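Putative 4-amino-4-deoxychorismate lyase (Thermus thermophilus, PDB 2ZGI) binds pyridoxal 5'-phosphate and, as a class-IV aminotransferase family member, probably acts as a lyase, perhaps on 4-amino-4-deoxychorismate. Local coordinates at residues 36-41 with 61-66; 71-76 with 94-99; 116-121 with 156-161; 134-139 with 148-153. One frame throughout, in Å; residues are numbered along the deposited sequence.

Interaction 1: 36-41 with 61-66; sequences LWLEEH and AFLEDL
Leu38 and Leu63 have the nearest CA atoms across the two segments, 9.7 Å apart, and only leucine side chains bridge that distance. Leu38 carries the contact. It sits in the first turn of helix 38-51, just after Trp37 at the N-cap position. Its CG lies anti to the backbone N (chi1 177°), which extends the side chain toward helix 59-72. Both methyls then meet Leu66. The closer pair is Leu38 CD2 with Leu66 CD2, at 3.6 Å. The Leu38 CD1 to Leu66 CD2 distance is 3.8 Å. These two side chains reach for each other tip to tip. Leu63, one turn earlier than Leu66, comes in across Leu38. Leu63 CD2 is 3.8 Å from Leu38 CD2, so that one methyl is shared by two leucines of the facing helix. No hydrogen bond crosses the contact, and the surface buried is small, 101 Å². Each helix also has its own hold on the antiparallel sheet. Leu38 packs on Leu28 of strand 24-31, and His41 hydrogen-bonds Thr26 there. Asp65 forms a salt bridge to Arg90 and a hydrogen bond to Ser92, both on strand 89-96.

Interaction 2: 71-76 with 94-99; sequences RAFPKA and ARPYAP
Phe73 turns its CG beside its own backbone N and anti to the carbonyl carbon (chi1 -64°), and with chi2 at -86° the far end of its ring arrives beside the backbone of residues 94-96. Three consecutive residues meet that end. Ala94 is approached through both backbone and side chain. Phe73 CE2 is 3.5 Å from Ala94 O and 4.0 Å from Ala94 CB. Next along the strand, Arg95 takes part with its backbone, Arg95 CA lying 4.3 Å from Phe73 CZ, while its CB points away. Pro96 completes the row, with Pro96 CD 4.1 Å from Phe73 CE1. The proline and phenylalanine side chains cross obliquely. All of these atoms stand at a slant to the ring. No hydrogen bond spans the contact, which is mostly apolar and buries 146 Å². Phe73 also touches Leu79 of strand 78-86, so the ring bears on two neighbouring strands. Ala94 makes backbone hydrogen bonds to a second subunit, which places this contact beside a subunit interface. Helix 59-72 leads into the antiparallel beta hairpin of strands 78-86 and 89-96, and Phe73 packs at the open end of that hairpin, opposite its turn.

Interaction 3: 116-121 with 156-161; sequences YRVHPD and HVVDGS. With PLP (pyridoxal-5'-phosphate), chain P.
Val118 and Val158 form the tight part of this contact. Each places its CG2 between its own backbone N and carbonyl carbon, the crowded position (chi1 -57° in both), and there the two methyls meet: Val118 CG2 lies 3.9 Å from Val158 CG2. Val118 CG1 is 4.0 Å from Val158 CG2 as well. Fit slackens toward Asp159, where Val118 CG1 stays 4.4 Å from Asp159 CB. Strands 111-117 and 157-160 lie on either side of strand 147-151 in a mixed sheet, and Val118 follows directly on the first of them. The two segments touch by side chains alone. Val158 and Asp159 both face Leu150 in a classic beta bulge. From the bulge, Asp159 turns its carboxylate to the cofactor, and Asp159 OD1 lies 2.9 Å from PLP N1. OD2 accepts a hydrogen bond from Leu180 N, which would limit its rotation. Gly160 O and Ser161 O come close to the cofactor's C2A methyl. The other end is looser. Residues 119-121 leave Val158 behind, and Pro120 and Asp121 are partly exposed. There Asp121 N donates to His119 ND1 at 2.7 Å. His119 and Asp121 also bond to Arg117 of the second subunit.

Interaction 4: 134-139 with 148-153; sequences RLALEE and GLLLDA
Leu150, whose side chain meets Ala136, has both polar backbone atoms taken up by the neighbouring strand: Leu150 N pairs with Asp159 O, and Leu150 O with Val158 N. Fixed in this way, the strand presents the leucine to helix 131-142. A chi1 of -64° sets CG opposite the carbonyl carbon, which brings the branch in to the helix. The branch then fits round one methyl. Ala136 CB is 3.7 Å from both Leu150 CG and Leu150 CD1, and 4.0 Å from Leu150 CD2. Two residues earlier, at Gly148, the helix comes down on bare backbone. Ala136 O is 3.7 Å from Gly148 CA and occupies the side where a side chain would point. The small Ala136 and Gly148 are consistent with the close approach of helix and strand. The touching residues are all buried. On another side of the helix, Arg134 NH2 and Glu138 OE2 make a long salt bridge of 3.8 Å, and Arg134 NH1 hydrogen-bonds His20 of the second subunit. Glu139 forms a salt bridge to Arg112 of strand 111-117. The Leu150 side chain lies about 6 Å from the pyridoxal phosphate. Strand 111-117, helix 131-142 and strand 147-151 make a beta-alpha-beta crossover with its two strands parallel and adjacent, and this contact is the seam between the helix and the second strand.

The four contacts form two groups on opposite sides of the chain's centre. Interactions 1 and 2 come first along the chain and share helix 59-72. Their centres are 16 Å apart. Interaction 1 lies against the antiparallel sheet of strands 24-31, 34-35, 78-86 and 89-96, and interaction 2 includes its strand 89-96. Interactions 3 and 4 follow, with centres 7 Å apart. They share the mixed sheet of strands 111-117, 147-151 and 157-160, and interaction 4 falls between the two segments of interaction 3. Between the groups, contact centres lie 27 to 32 Å apart. This division is consistent with the two-domain class-IV fold, in which the cofactor binds between the domains. Here interaction 3 meets the cofactor directly.

Interaction 1: 36-41 with 61-66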
loop_
_atom_site.group_PDB
_atom_site.type_symbol
_atom_site.label_atom_id
_atom_site.label_comp_id
_atom_site.label_asym_id
_atom_site.label_seq_id
_atom_site.Cartn_x
_atom_site.Cartn_y
_atom_site.Cartn_z
ATOM N N LEU D 36 34.253 -19.492 7.161
ATOM C CA LEU D 36 34.438 -18.051 7.147
ATOM C C LEU D 36 33.519 -17.386 8.139
ATOM O O LEU D 36 32.317 -17.658 8.175
ATOM C CB LEU D 36 34.220 -17.479 5.747
ATOM C CG LEU D 36 35.375 -17.548 4.747
ATOM C CD1 LEU D 36 35.830 -18.948 4.464
ATOM C CD2 LEU D 36 34.955 -16.823 3.435
ATOM N N TRP D 37 34.101 -16.513 8.958
ATOM C CA TRP D 37 33.351 -15.713 9.910
ATOM C C TRP D 37 32.469 -16.542 10.817
ATOM O O TRP D 37 31.375 -16.139 11.158
ATOM C CB TRP D 37 32.566 -14.586 9.198
ATOM C CG TRP D 37 33.408 -13.814 8.237
ATOM C CD1 TRP D 37 34.683 -13.361 8.443
ATOM C CD2 TRP D 37 33.042 -13.390 6.918
ATOM N NE1 TRP D 37 35.129 -12.697 7.329
ATOM C CE2 TRP D 37 34.143 -12.698 6.382
ATOM C CE3 TRP D 37 31.882 -13.523 6.140
ATOM C CZ2 TRP D 37 34.122 -12.139 5.105
ATOM C CZ3 TRP D 37 31.859 -12.965 4.872
ATOM C CH2 TRP D 37 32.972 -12.288 4.368
ATOM N N LEU D 38 32.994 -17.681 11.259
ATOM C CA LEU D 38 32.249 -18.615 12.114
ATOM C C LEU D 38 31.753 -17.953 13.398
ATOM O O LEU D 38 30.611 -18.158 13.812
ATOM C CB LEU D 38 33.103 -19.868 12.426
ATOM C CG LEU D 38 32.470 -20.902 13.379
ATOM C CD1 LEU D 38 31.179 -21.473 12.770
ATOM C CD2 LEU D 38 33.453 -22.053 13.735
ATOM N N GLU D 39 32.622 -17.155 14.026
ATOM C CA GLU D 39 32.251 -16.397 15.217
ATOM C C GLU D 39 31.034 -15.506 14.981
ATOM O O GLU D 39 30.107 -15.504 15.767
ATOM C CB GLU D 39 33.413 -15.527 15.681
ATOM C CG GLU D 39 33.175 -14.922 17.055
ATOM C CD GLU D 39 34.451 -14.449 17.738
ATOM O OE1 GLU D 39 35.327 -13.856 17.056
ATOM O OE2 GLU D 39 34.569 -14.667 18.969
ATOM N N GLU D 40 31.054 -14.747 13.898
ATOM C CA GLU D 40 29.945 -13.837 13.573
ATOM C C GLU D 40 28.643 -14.588 13.297
ATOM O O GLU D 40 27.572 -14.146 13.723
ATOM C CB GLU D 40 30.318 -12.962 12.373
ATOM C CG GLU D 40 31.365 -11.863 12.704
ATOM C CD GLU D 40 32.815 -12.314 12.476
ATOM O OE1 GLU D 40 33.074 -13.518 12.236
ATOM O OE2 GLU D 40 33.710 -11.440 12.558
ATOM N N HIS D 41 28.735 -15.746 12.621
ATOM C CA HIS D 41 27.529 -16.531 12.291
ATOM C C HIS D 41 26.928 -17.120 13.555
ATOM O O HIS D 41 25.701 -17.121 13.750
ATOM C CB HIS D 41 27.861 -17.646 11.290
ATOM C CG HIS D 41 28.002 -17.155 9.887
ATOM N ND1 HIS D 41 26.918 -16.966 9.059
ATOM C CD2 HIS D 41 29.093 -16.811 9.167
ATOM C CE1 HIS D 41 27.336 -16.532 7.884
ATOM N NE2 HIS D 41 28.652 -16.418 7.926
ATOM N N ALA D 61 27.712 -27.673 20.782
ATOM C CA ALA D 61 26.935 -28.653 20.049
ATOM C C ALA D 61 27.090 -28.418 18.548
ATOM O O ALA D 61 27.275 -29.362 17.769
ATOM C CB ALA D 61 25.460 -28.597 20.477
ATOM N N PHE D 62 27.057 -27.145 18.165
ATOM C CA PHE D 62 27.210 -26.765 16.774
ATOM C C PHE D 62 28.634 -26.993 16.299
ATOM O O PHE D 62 28.851 -27.400 15.176
ATOM C CB PHE D 62 26.798 -25.307 16.578
ATOM C CG PHE D 62 25.348 -25.140 16.206
ATOM C CD1 PHE D 62 24.826 -25.788 15.075
ATOM C CD2 PHE D 62 24.515 -24.325 16.959
ATOM C CE1 PHE D 62 23.488 -25.634 14.711
ATOM C CE2 PHE D 62 23.154 -24.156 16.601
ATOM C CZ PHE D 62 22.653 -24.805 15.465
ATOM N N LEU D 63 29.596 -26.742 17.183
ATOM C CA LEU D 63 31.012 -26.968 16.874
ATOM C C LEU D 63 31.337 -28.456 16.781
ATOM O O LEU D 63 32.208 -28.848 15.999
ATOM C CB LEU D 63 31.910 -26.302 17.912
ATOM C CG LEU D 63 31.885 -24.776 17.996
ATOM C CD1 LEU D 63 32.474 -24.324 19.357
ATOM C CD2 LEU D 63 32.618 -24.114 16.852
ATOM N N GLU D 64 30.651 -29.270 17.585
ATOM C CA GLU D 64 30.674 -30.733 17.451
ATOM C C GLU D 64 30.143 -31.157 16.082
ATOM O O GLU D 64 30.774 -31.918 15.360
ATOM C CB GLU D 64 29.763 -31.327 18.508
ATOM C CG GLU D 64 30.247 -32.577 19.174
ATOM C CD GLU D 64 29.499 -32.808 20.484
ATOM O OE1 GLU D 64 29.936 -32.271 21.527
ATOM O OE2 GLU D 64 28.451 -33.488 20.454
ATOM N N ASP D 65 28.970 -30.644 15.728
ATOM C CA ASP D 65 28.414 -30.873 14.390
ATOM C C ASP D 65 29.399 -30.488 13.311
ATOM O O ASP D 65 29.578 -31.223 12.321
ATOM C CB ASP D 65 27.130 -30.063 14.192
ATOM C CG ASP D 65 25.986 -30.592 15.017
ATOM O OD1 ASP D 65 26.123 -31.711 15.582
ATOM O OD2 ASP D 65 24.939 -29.904 15.082
ATOM N N LEU D 66 30.024 -29.323 13.492
ATOM C CA LEU D 66 30.902 -28.776 12.471
ATOM C C LEU D 66 32.087 -29.689 12.157
ATOM O O LEU D 66 32.380 -29.931 10.974
ATOM C CB LEU D 66 31.312 -27.349 12.812
ATOM C CG LEU D 66 32.137 -26.530 11.825
ATOM C CD1 LEU D 66 31.573 -26.552 10.373
ATOM C CD2 LEU D 66 32.252 -25.098 12.355
#

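Interaction 2: 71-76 with 94-99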
loop_
_atom_site.group_PDB
_atom_site.type_symbol
_atom_site.label_atom_id
_atom_site.label_comp_id
_atom_site.label_asym_id
_atom_site.label_seq_id
_atom_site.Cartn_x
_atom_site.Cartn_y
_atom_site.Cartn_z
ATOM N N ARG D 71 34.812 -33.306 8.432
ATOM C CA ARG D 71 35.393 -34.633 8.244
ATOM C C ARG D 71 34.780 -35.387 7.081
ATOM O O ARG D 71 35.474 -36.152 6.418
ATOM C CB ARG D 71 35.326 -35.435 9.539
ATOM C CG ARG D 71 36.466 -35.023 10.454
ATOM C CD ARG D 71 36.223 -35.317 11.902
ATOM N NE ARG D 71 37.403 -34.943 12.694
ATOM C CZ ARG D 71 37.756 -35.525 13.835
ATOM N NH1 ARG D 71 37.027 -36.527 14.321
ATOM N NH2 ARG D 71 38.842 -35.115 14.485
ATOM N N ALA D 72 33.504 -35.129 6.808
ATOM C CA ALA D 72 32.796 -35.786 5.721
ATOM C C ALA D 72 33.208 -35.271 4.341
ATOM O O ALA D 72 32.951 -35.939 3.334
ATOM C CB ALA D 72 31.301 -35.648 5.907
ATOM N N PHE D 73 33.847 -34.100 4.295
ATOM C CA PHE D 73 34.265 -33.490 3.020
ATOM C C PHE D 73 35.711 -33.022 3.025
ATOM O O PHE D 73 35.974 -31.831 2.775
ATOM C CB PHE D 73 33.371 -32.303 2.671
ATOM C CG PHE D 73 31.949 -32.670 2.417
ATOM C CD1 PHE D 73 31.541 -33.077 1.149
ATOM C CD2 PHE D 73 31.009 -32.590 3.435
ATOM C CE1 PHE D 73 30.227 -33.421 0.910
ATOM C CE2 PHE D 73 29.688 -32.930 3.202
ATOM C CZ PHE D 73 29.293 -33.348 1.948
ATOM N N PRO D 74 36.663 -33.954 3.248
ATOM C CA PRO D 74 38.059 -33.543 3.467
ATOM C C PRO D 74 38.722 -32.994 2.189
ATOM O O PRO D 74 39.740 -32.290 2.259
ATOM C CB PRO D 74 38.731 -34.839 3.921
ATOM C CG PRO D 74 37.967 -35.910 3.159
ATOM C CD PRO D 74 36.533 -35.424 3.133
ATOM N N LYS D 75 38.118 -33.296 1.044
ATOM C CA LYS D 75 38.694 -32.986 -0.257
ATOM C C LYS D 75 38.024 -31.778 -0.944
ATOM O O LYS D 75 38.584 -31.213 -1.882
ATOM C CB LYS D 75 38.652 -34.258 -1.137
ATOM C CG LYS D 75 39.196 -34.137 -2.558
ATOM C CD LYS D 75 40.728 -34.011 -2.638
ATOM C CE LYS D 75 41.173 -34.025 -4.110
ATOM N NZ LYS D 75 42.525 -33.440 -4.361
ATOM N N ALA D 76 36.860 -31.365 -0.447
ATOM C CA ALA D 76 36.069 -30.299 -1.069
ATOM C C ALA D 76 36.792 -28.941 -0.999
ATOM O O ALA D 76 37.199 -28.508 0.096
ATOM C CB ALA D 76 34.699 -30.219 -0.402
ATOM N N ALA D 94 26.132 -29.710 5.424
ATOM C CA ALA D 94 27.210 -29.267 4.569
ATOM C C ALA D 94 27.071 -29.923 3.238
ATOM O O ALA D 94 26.713 -31.107 3.131
ATOM C CB ALA D 94 28.572 -29.616 5.175
ATOM N N ARG D 95 27.362 -29.152 2.207
ATOM C CA ARG D 95 27.363 -29.697 0.879
ATOM C C ARG D 95 28.430 -28.954 0.074
ATOM O O ARG D 95 28.788 -27.809 0.408
ATOM C CB ARG D 95 25.975 -29.566 0.235
ATOM C CG ARG D 95 25.658 -28.174 -0.252
ATOM C CD ARG D 95 24.196 -27.988 -0.430
ATOM N NE ARG D 95 23.904 -26.684 -1.008
ATOM C CZ ARG D 95 22.724 -26.083 -0.911
ATOM N NH1 ARG D 95 21.737 -26.661 -0.231
ATOM N NH2 ARG D 95 22.544 -24.894 -1.472
ATOM N N PRO D 96 28.911 -29.601 -1.001
ATOM C CA PRO D 96 29.885 -28.990 -1.899
ATOM C C PRO D 96 29.367 -27.637 -2.386
ATOM O O PRO D 96 28.174 -27.506 -2.685
ATOM C CB PRO D 96 29.903 -29.959 -3.082
ATOM C CG PRO D 96 28.481 -30.542 -3.113
ATOM C CD PRO D 96 28.283 -30.796 -1.617
ATOM N N TYR D 97 30.253 -26.646 -2.438
ATOM C CA TYR D 97 29.917 -25.312 -2.938
ATOM C C TYR D 97 30.380 -25.222 -4.382
ATOM O O TYR D 97 31.467 -25.700 -4.721
ATOM C CB TYR D 97 30.618 -24.247 -2.064
ATOM C CG TYR D 97 30.495 -22.799 -2.544
ATOM C CD1 TYR D 97 29.485 -21.973 -2.076
ATOM C CD2 TYR D 97 31.416 -22.260 -3.448
ATOM C CE1 TYR D 97 29.368 -20.645 -2.508
ATOM C CE2 TYR D 97 31.314 -20.941 -3.889
ATOM C CZ TYR D 97 30.301 -20.137 -3.406
ATOM O OH TYR D 97 30.207 -18.833 -3.848
ATOM N N ALA D 98 29.557 -24.642 -5.243
ATOM C CA ALA D 98 30.007 -24.340 -6.597
ATOM C C ALA D 98 29.889 -22.828 -6.850
ATOM O O ALA D 98 28.815 -22.239 -6.652
ATOM C CB ALA D 98 29.214 -25.139 -7.636
ATOM N N PRO D 99 30.998 -22.202 -7.271
ATOM C CA PRO D 99 31.056 -20.770 -7.528
ATOM C C PRO D 99 30.259 -20.360 -8.753
ATOM O O PRO D 99 30.023 -21.160 -9.664
ATOM C CB PRO D 99 32.546 -20.531 -7.829
ATOM C CG PRO D 99 33.055 -21.871 -8.307
ATOM C CD PRO D 99 32.334 -22.817 -7.397
#

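Interaction 3: 116-121 with 156-161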
loop_
_atom_site.group_PDB
_atom_site.type_symbol
_atom_site.label_atom_id
_atom_site.label_comp_id
_atom_site.label_asym_id
_atom_site.label_seq_id
_atom_site.Cartn_x
_atom_site.Cartn_y
_atom_site.Cartn_z
ATOM N N TYR D 116 7.339 -7.361 -3.651
ATOM C CA TYR D 116 7.286 -8.116 -2.401
ATOM C C TYR D 116 7.890 -7.342 -1.245
ATOM O O TYR D 116 8.911 -6.667 -1.397
ATOM C CB TYR D 116 7.965 -9.489 -2.538
ATOM C CG TYR D 116 7.189 -10.377 -3.475
ATOM C CD1 TYR D 116 5.961 -10.911 -3.087
ATOM C CD2 TYR D 116 7.651 -10.625 -4.772
ATOM C CE1 TYR D 116 5.216 -11.720 -3.953
ATOM C CE2 TYR D 116 6.917 -11.442 -5.655
ATOM C CZ TYR D 116 5.694 -11.964 -5.236
ATOM O OH TYR D 116 4.957 -12.752 -6.090
ATOM N N ARG D 117 7.256 -7.469 -0.087
ATOM C CA ARG D 117 7.720 -6.817 1.144
ATOM C C ARG D 117 8.337 -7.838 2.115
ATOM O O ARG D 117 7.916 -9.009 2.142
ATOM C CB ARG D 117 6.540 -6.128 1.865
ATOM C CG ARG D 117 6.232 -4.692 1.389
ATOM C CD ARG D 117 5.779 -4.616 -0.046
ATOM N NE ARG D 117 4.541 -5.356 -0.277
ATOM C CZ ARG D 117 3.312 -4.868 -0.109
ATOM N NH1 ARG D 117 3.133 -3.643 0.344
ATOM N NH2 ARG D 117 2.250 -5.638 -0.332
ATOM N N VAL D 118 9.329 -7.382 2.887
ATOM C CA VAL D 118 9.743 -8.062 4.129
ATOM C C VAL D 118 8.623 -7.972 5.194
ATOM O O VAL D 118 7.669 -7.149 5.078
ATOM C CB VAL D 118 11.084 -7.507 4.662
ATOM C CG1 VAL D 118 12.157 -7.645 3.593
ATOM C CG2 VAL D 118 10.950 -6.014 5.081
ATOM N N HIS D 119 8.684 -8.862 6.182
ATOM C CA HIS D 119 7.811 -8.729 7.315
ATOM C C HIS D 119 8.287 -7.640 8.279
ATOM O O HIS D 119 9.483 -7.555 8.607
ATOM C CB HIS D 119 7.597 -10.033 8.062
ATOM C CG HIS D 119 6.507 -9.924 9.078
ATOM N ND1 HIS D 119 6.686 -9.293 10.291
ATOM C CD2 HIS D 119 5.205 -10.282 9.026
ATOM C CE1 HIS D 119 5.555 -9.313 10.965
ATOM N NE2 HIS D 119 4.641 -9.909 10.219
ATOM N N PRO D 120 7.354 -6.790 8.734
ATOM C CA PRO D 120 7.727 -5.654 9.547
ATOM C C PRO D 120 8.477 -6.083 10.804
ATOM O O PRO D 120 9.374 -5.377 11.250
ATOM C CB PRO D 120 6.372 -5.037 9.915
ATOM C CG PRO D 120 5.528 -5.385 8.799
ATOM C CD PRO D 120 5.914 -6.775 8.420
ATOM N N ASP D 121 8.120 -7.229 11.360
ATOM C CA ASP D 121 8.717 -7.638 12.631
ATOM C C ASP D 121 9.864 -8.647 12.510
ATOM O O ASP D 121 10.625 -8.825 13.463
ATOM C CB ASP D 121 7.649 -8.190 13.583
ATOM C CG ASP D 121 6.529 -7.206 13.857
ATOM O OD1 ASP D 121 6.749 -6.115 14.426
ATOM O OD2 ASP D 121 5.399 -7.556 13.497
ATOM N N HIS D 156 10.536 1.733 0.833
ATOM C CA HIS D 156 11.991 1.725 0.733
ATOM C C HIS D 156 12.405 0.354 0.168
ATOM O O HIS D 156 11.721 -0.622 0.450
ATOM C CB HIS D 156 12.673 1.849 2.089
ATOM C CG HIS D 156 12.248 3.039 2.880
ATOM N ND1 HIS D 156 12.482 4.331 2.456
ATOM C CD2 HIS D 156 11.621 3.139 4.066
ATOM C CE1 HIS D 156 12.036 5.177 3.366
ATOM N NE2 HIS D 156 11.487 4.481 4.340
ATOM N N VAL D 157 13.501 0.321 -0.600
ATOM C CA VAL D 157 14.143 -0.932 -1.038
ATOM C C VAL D 157 15.077 -1.377 0.078
ATOM O O VAL D 157 16.086 -0.699 0.379
ATOM C CB VAL D 157 14.966 -0.777 -2.329
ATOM C CG1 VAL D 157 15.599 -2.132 -2.739
ATOM C CG2 VAL D 157 14.099 -0.187 -3.481
ATOM N N VAL D 158 14.756 -2.503 0.706
ATOM C CA VAL D 158 15.503 -2.899 1.921
ATOM C C VAL D 158 16.268 -4.245 1.944
ATOM O O VAL D 158 16.958 -4.551 2.937
ATOM C CB VAL D 158 14.581 -2.834 3.171
ATOM C CG1 VAL D 158 13.986 -1.417 3.332
ATOM C CG2 VAL D 158 13.486 -3.887 3.100
ATOM N N ASP D 159 16.112 -5.081 0.923
ATOM C CA ASP D 159 16.821 -6.361 0.953
ATOM C C ASP D 159 16.814 -6.993 -0.421
ATOM O O ASP D 159 16.012 -6.604 -1.321
ATOM C CB ASP D 159 16.206 -7.314 2.005
ATOM C CG ASP D 159 17.261 -8.019 2.892
ATOM O OD1 ASP D 159 18.394 -8.257 2.417
ATOM O OD2 ASP D 159 16.941 -8.356 4.074
ATOM N N GLY D 160 17.748 -7.924 -0.600
ATOM C CA GLY D 160 17.686 -8.900 -1.690
ATOM C C GLY D 160 17.098 -10.188 -1.138
ATOM O O GLY D 160 16.994 -10.338 0.075
ATOM N N SER D 161 16.711 -11.127 -1.998
ATOM C CA SER D 161 16.171 -12.409 -1.495
ATOM C C SER D 161 17.197 -13.230 -0.658
ATOM O O SER D 161 16.820 -13.890 0.319
ATOM C CB SER D 161 15.616 -13.263 -2.648
ATOM O OG SER D 161 16.673 -13.985 -3.270
HETATM N N1 PLP P . 19.378 -10.990 2.759
HETATM C C2 PLP P . 18.613 -12.023 3.168
HETATM C C2A PLP P . 17.119 -11.911 3.068
HETATM C C3 PLP P . 19.209 -13.188 3.660
HETATM O O3 PLP P . 18.396 -14.206 4.061
HETATM C C4 PLP P . 20.605 -13.248 3.756
HETATM C C4A PLP P . 21.338 -14.447 4.319
HETATM C C5 PLP P . 21.366 -12.152 3.355
HETATM C C6 PLP P . 20.704 -11.030 2.859
HETATM C C5A PLP P . 22.879 -12.153 3.391
HETATM O O4P PLP P . 23.452 -12.225 4.698
HETATM P P PLP P . 24.941 -12.741 4.985
HETATM O O1P PLP P . 25.889 -11.768 4.330
HETATM O O2P PLP P . 25.122 -14.117 4.384
HETATM O O3P PLP P . 24.906 -12.728 6.478
#

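Interaction 4: 134-139 with 148-153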
loop_
_atom_site.group_PDB
_atom_site.type_symbol
_atom_site.label_atom_id
_atom_site.label_comp_id
_atom_site.label_asym_id
_atom_site.label_seq_id
_atom_site.Cartn_x
_atom_site.Cartn_y
_atom_site.Cartn_z
ATOM N N ARG D 134 11.561 -16.110 -1.270
ATOM C CA ARG D 134 11.446 -17.093 -2.384
ATOM C C ARG D 134 10.728 -16.470 -3.577
ATOM O O ARG D 134 11.226 -16.514 -4.709
ATOM C CB ARG D 134 10.702 -18.346 -1.940
ATOM C CG ARG D 134 11.404 -19.163 -0.833
ATOM C CD ARG D 134 10.632 -20.440 -0.546
ATOM N NE ARG D 134 10.444 -21.257 -1.745
ATOM C CZ ARG D 134 11.314 -22.147 -2.219
ATOM N NH1 ARG D 134 12.465 -22.399 -1.594
ATOM N NH2 ARG D 134 11.015 -22.812 -3.333
ATOM N N LEU D 135 9.565 -15.879 -3.310
ATOM C CA LEU D 135 8.734 -15.270 -4.357
ATOM C C LEU D 135 9.462 -14.127 -5.088
ATOM O O LEU D 135 9.344 -13.989 -6.332
ATOM C CB LEU D 135 7.394 -14.807 -3.778
ATOM C CG LEU D 135 6.504 -15.924 -3.257
ATOM C CD1 LEU D 135 5.413 -15.352 -2.359
ATOM C CD2 LEU D 135 5.923 -16.861 -4.403
ATOM N N ALA D 136 10.237 -13.333 -4.333
ATOM C CA ALA D 136 11.050 -12.286 -4.915
ATOM C C ALA D 136 12.124 -12.851 -5.874
ATOM O O ALA D 136 12.331 -12.304 -6.988
ATOM C CB ALA D 136 11.683 -11.390 -3.819
ATOM N N LEU D 137 12.802 -13.934 -5.473
ATOM C CA LEU D 137 13.812 -14.534 -6.351
ATOM C C LEU D 137 13.147 -15.190 -7.574
ATOM O O LEU D 137 13.672 -15.099 -8.687
ATOM C CB LEU D 137 14.671 -15.564 -5.600
ATOM C CG LEU D 137 15.740 -16.309 -6.435
ATOM C CD1 LEU D 137 16.789 -15.343 -7.028
ATOM C CD2 LEU D 137 16.424 -17.408 -5.621
ATOM N N GLU D 138 12.007 -15.842 -7.365
ATOM C CA GLU D 138 11.270 -16.462 -8.488
ATOM C C GLU D 138 10.888 -15.423 -9.552
ATOM O O GLU D 138 11.104 -15.639 -10.741
ATOM C CB GLU D 138 10.062 -17.276 -8.017
ATOM C CG GLU D 138 10.444 -18.617 -7.352
ATOM C CD GLU D 138 9.326 -19.278 -6.519
ATOM O OE1 GLU D 138 8.138 -18.883 -6.654
ATOM O OE2 GLU D 138 9.649 -20.208 -5.732
ATOM N N GLU D 139 10.374 -14.279 -9.112
ATOM C CA GLU D 139 10.112 -13.176 -10.020
ATOM C C GLU D 139 11.360 -12.676 -10.753
ATOM O O GLU D 139 11.339 -12.487 -11.994
ATOM C CB GLU D 139 9.379 -12.031 -9.299
ATOM C CG GLU D 139 8.904 -10.929 -10.274
ATOM C CD GLU D 139 8.355 -9.715 -9.561
ATOM O OE1 GLU D 139 7.499 -9.912 -8.684
ATOM O OE2 GLU D 139 8.793 -8.575 -9.871
ATOM N N GLY D 148 16.303 -10.706 -6.735
ATOM C CA GLY D 148 15.102 -9.890 -6.574
ATOM C C GLY D 148 15.226 -9.063 -5.321
ATOM O O GLY D 148 15.695 -9.572 -4.279
ATOM N N LEU D 149 14.834 -7.786 -5.430
ATOM C CA LEU D 149 14.809 -6.862 -4.286
ATOM C C LEU D 149 13.424 -6.697 -3.679
ATOM O O LEU D 149 12.403 -6.716 -4.399
ATOM C CB LEU D 149 15.410 -5.489 -4.677
ATOM C CG LEU D 149 16.797 -5.573 -5.344
ATOM C CD1 LEU D 149 17.315 -4.207 -5.812
ATOM C CD2 LEU D 149 17.842 -6.234 -4.471
ATOM N N LEU D 150 13.404 -6.535 -2.349
ATOM C CA LEU D 150 12.183 -6.421 -1.546
ATOM C C LEU D 150 12.070 -5.042 -0.857
ATOM O O LEU D 150 13.073 -4.370 -0.641
ATOM C CB LEU D 150 12.096 -7.536 -0.475
ATOM C CG LEU D 150 11.996 -8.985 -1.013
ATOM C CD1 LEU D 150 13.405 -9.555 -1.165
ATOM C CD2 LEU D 150 11.106 -9.856 -0.143
ATOM N N LEU D 151 10.836 -4.654 -0.548
ATOM C CA LEU D 151 10.498 -3.350 0.033
ATOM C C LEU D 151 10.113 -3.475 1.495
ATOM O O LEU D 151 9.776 -4.584 1.958
ATOM C CB LEU D 151 9.265 -2.798 -0.694
ATOM C CG LEU D 151 9.391 -2.751 -2.223
ATOM C CD1 LEU D 151 8.079 -2.299 -2.822
ATOM C CD2 LEU D 151 10.555 -1.860 -2.610
ATOM N N ASP D 152 10.159 -2.351 2.213
ATOM C CA ASP D 152 9.507 -2.263 3.517
ATOM C C ASP D 152 8.081 -1.706 3.319
ATOM O O ASP D 152 7.620 -1.521 2.171
ATOM C CB ASP D 152 10.333 -1.476 4.558
ATOM C CG ASP D 152 10.436 0.017 4.262
ATOM O OD1 ASP D 152 9.758 0.521 3.337
ATOM O OD2 ASP D 152 11.220 0.674 4.979
ATOM N N ALA D 153 7.380 -1.495 4.425
ATOM C CA ALA D 153 5.997 -1.023 4.384
ATOM C C ALA D 153 5.877 0.318 3.678
ATOM O O ALA D 153 4.845 0.607 3.066
ATOM C CB ALA D 153 5.429 -0.908 5.813
#